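Inactive glucansucrase (Lactobacillus reuteri, PDB 5JBD) is an inactive member of glycoside hydrolase family 70 that is built around a TIM-type barrel and carries a bound calcium ion. Local coordinates at residues L82-W87 with V139-I144. Sequence-based numbering, arbitrary orientation.
Sequences LLMYIW and VIEQSI
M84 and I140 meet tip to tip, and this apolar pair is the tight part of the contact between segment 82-87 and helix 126-147. The methionine methyl CE lies 3.6 Å from I140 CG2, and farther back along the chain its CG sits 3.7 Å from I140 CD1. M84 runs out extended through chi2 and then bends at chi3 (71°), which turns CE onto the isoleucine branch while M84 SD stays 3.8 Å from I140 CG2. L153 of helix 151-162 touches both side chains, and F96 and F100 of helix 90-101 add aromatic cover to M84 and I140 respectively.

The polar side is looser. E141 OE2 is 4.1 Å from M84 CE, and no direct hydrogen bond joins the two segments. Instead, a single water donates to Y85 OH at 2.8 Å and to E141 OE2 at 2.8 Å. That same carboxylate oxygen forms a salt bridge with R80, which probably favours its charged form within this buried surround. The methionine-isoleucine pair with its water-bridged polar border thus joins the 3-10 turn after strand 80-81 to a cluster of helices, about 43 Å from the chain centre, consistent with the helical domain IV of GH70 proteins.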
loop_
_atom_site.group_PDB
_atom_site.type_symbol
_atom_site.label_atom_id
_atom_site.label_comp_id
_atom_site.label_asym_id
_atom_site.label_seq_id
_atom_site.Cartn_x
_atom_site.Cartn_y
_atom_site.Cartn_z
ATOM N N LEU A 82 24.289 3.864 -28.647
ATOM C CA LEU A 82 24.377 2.643 -29.450
ATOM C C LEU A 82 23.414 2.667 -30.651
ATOM O O LEU A 82 23.736 2.120 -31.717
ATOM C CB LEU A 82 24.170 1.401 -28.576
ATOM C CG LEU A 82 25.345 1.002 -27.666
ATOM C CD1 LEU A 82 24.918 0.068 -26.537
ATOM C CD2 LEU A 82 26.460 0.371 -28.482
ATOM N N LEU A 83 22.267 3.342 -30.506
ATOM C CA LEU A 83 21.264 3.421 -31.583
ATOM C C LEU A 83 21.672 4.199 -32.826
ATOM O O LEU A 83 20.942 4.163 -33.818
ATOM C CB LEU A 83 19.920 3.963 -31.055
ATOM C CG LEU A 83 19.065 2.892 -30.382
ATOM C CD1 LEU A 83 18.003 3.544 -29.500
ATOM C CD2 LEU A 83 18.453 1.926 -31.396
ATOM N N MET A 84 22.798 4.912 -32.780
ATOM C CA MET A 84 23.431 5.457 -33.995
ATOM C C MET A 84 24.115 4.386 -34.856
ATOM O O MET A 84 24.375 4.640 -36.046
ATOM C CB MET A 84 24.508 6.494 -33.634
ATOM C CG MET A 84 23.972 7.865 -33.311
ATOM S SD MET A 84 25.269 8.903 -32.639
ATOM C CE MET A 84 26.288 9.208 -34.083
ATOM N N TYR A 85 24.461 3.246 -34.237
ATOM C CA TYR A 85 25.273 2.186 -34.861
ATOM C C TYR A 85 24.605 0.812 -34.967
ATOM O O TYR A 85 24.935 0.061 -35.887
ATOM C CB TYR A 85 26.570 1.990 -34.067
ATOM C CG TYR A 85 27.463 3.210 -33.996
ATOM C CD1 TYR A 85 28.445 3.449 -34.954
ATOM C CD2 TYR A 85 27.344 4.112 -32.946
ATOM C CE1 TYR A 85 29.274 4.562 -34.864
ATOM C CE2 TYR A 85 28.166 5.232 -32.850
ATOM C CZ TYR A 85 29.130 5.451 -33.807
ATOM O OH TYR A 85 29.938 6.567 -33.739
ATOM N N ILE A 86 23.730 0.456 -34.012
ATOM C CA ILE A 86 23.081 -0.861 -33.981
ATOM C C ILE A 86 21.582 -0.755 -33.724
ATOM O O ILE A 86 21.113 0.183 -33.071
ATOM C CB ILE A 86 23.703 -1.805 -32.922
ATOM C CG1 ILE A 86 23.588 -1.235 -31.500
ATOM C CG2 ILE A 86 25.165 -2.070 -33.245
ATOM C CD1 ILE A 86 23.975 -2.222 -30.423
ATOM N N TRP A 87 20.841 -1.739 -34.242
ATOM C CA TRP A 87 19.371 -1.792 -34.146
ATOM C C TRP A 87 18.918 -3.251 -34.027
ATOM O O TRP A 87 19.616 -4.149 -34.493
ATOM C CB TRP A 87 18.721 -1.148 -35.377
ATOM C CG TRP A 87 19.262 0.217 -35.645
ATOM C CD1 TRP A 87 18.789 1.384 -35.152
ATOM C CD2 TRP A 87 20.412 0.545 -36.428
ATOM N NE1 TRP A 87 19.555 2.429 -35.587
ATOM C CE2 TRP A 87 20.563 1.945 -36.374
ATOM C CE3 TRP A 87 21.329 -0.207 -37.165
ATOM C CZ2 TRP A 87 21.599 2.616 -37.028
ATOM C CZ3 TRP A 87 22.361 0.457 -37.828
ATOM C CH2 TRP A 87 22.485 1.861 -37.757
ATOM N N VAL A 139 26.218 13.548 -40.163
ATOM C CA VAL A 139 25.276 14.658 -39.938
ATOM C C VAL A 139 25.008 14.839 -38.436
ATOM O O VAL A 139 24.955 15.961 -37.959
ATOM C CB VAL A 139 23.969 14.469 -40.754
ATOM C CG1 VAL A 139 22.926 15.532 -40.404
ATOM C CG2 VAL A 139 24.278 14.502 -42.256
ATOM N N ILE A 140 24.914 13.738 -37.697
ATOM C CA ILE A 140 24.794 13.793 -36.228
ATOM C C ILE A 140 26.039 14.462 -35.601
ATOM O O ILE A 140 25.901 15.287 -34.695
ATOM C CB ILE A 140 24.528 12.399 -35.618
ATOM C CG1 ILE A 140 23.099 11.963 -35.941
ATOM C CG2 ILE A 140 24.698 12.401 -34.095
ATOM C CD1 ILE A 140 22.786 10.530 -35.584
ATOM N N GLU A 141 27.234 14.093 -36.058
ATOM C CA GLU A 141 28.475 14.685 -35.527
ATOM C C GLU A 141 28.577 16.181 -35.851
ATOM O O GLU A 141 29.110 16.961 -35.061
ATOM C CB GLU A 141 29.709 13.939 -36.058
ATOM C CG GLU A 141 29.850 12.500 -35.549
ATOM C CD GLU A 141 30.057 12.393 -34.047
ATOM O OE1 GLU A 141 30.599 13.334 -33.433
ATOM O OE2 GLU A 141 29.691 11.349 -33.462
ATOM N N GLN A 142 28.065 16.586 -37.009
ATOM C CA GLN A 142 27.945 18.015 -37.313
ATOM C C GLN A 142 27.029 18.714 -36.304
ATOM O O GLN A 142 27.348 19.811 -35.836
ATOM C CB GLN A 142 27.416 18.231 -38.715
ATOM C CG GLN A 142 28.372 17.835 -39.810
ATOM C CD GLN A 142 27.610 17.629 -41.121
ATOM O OE1 GLN A 142 26.483 18.132 -41.297
ATOM N NE2 GLN A 142 28.184 16.848 -42.018
ATOM N N SER A 143 25.912 18.070 -35.963
ATOM C CA SER A 143 24.977 18.613 -34.976
ATOM C C SER A 143 25.585 18.691 -33.564
ATOM O O SER A 143 25.438 19.705 -32.891
ATOM C CB SER A 143 23.663 17.817 -34.983
ATOM O OG SER A 143 22.739 18.324 -34.035
ATOM N N ILE A 144 26.301 17.652 -33.149
ATOM C CA ILE A 144 27.027 17.654 -31.872
ATOM C C ILE A 144 28.022 18.828 -31.809
ATOM O O ILE A 144 28.101 19.510 -30.792
ATOM C CB ILE A 144 27.770 16.307 -31.633
ATOM C CG1 ILE A 144 26.769 15.168 -31.422
ATOM C CG2 ILE A 144 28.713 16.391 -30.429
ATOM C CD1 ILE A 144 27.365 13.776 -31.506
HETATM O O HOH W 1 29.481 9.012 -35.031
#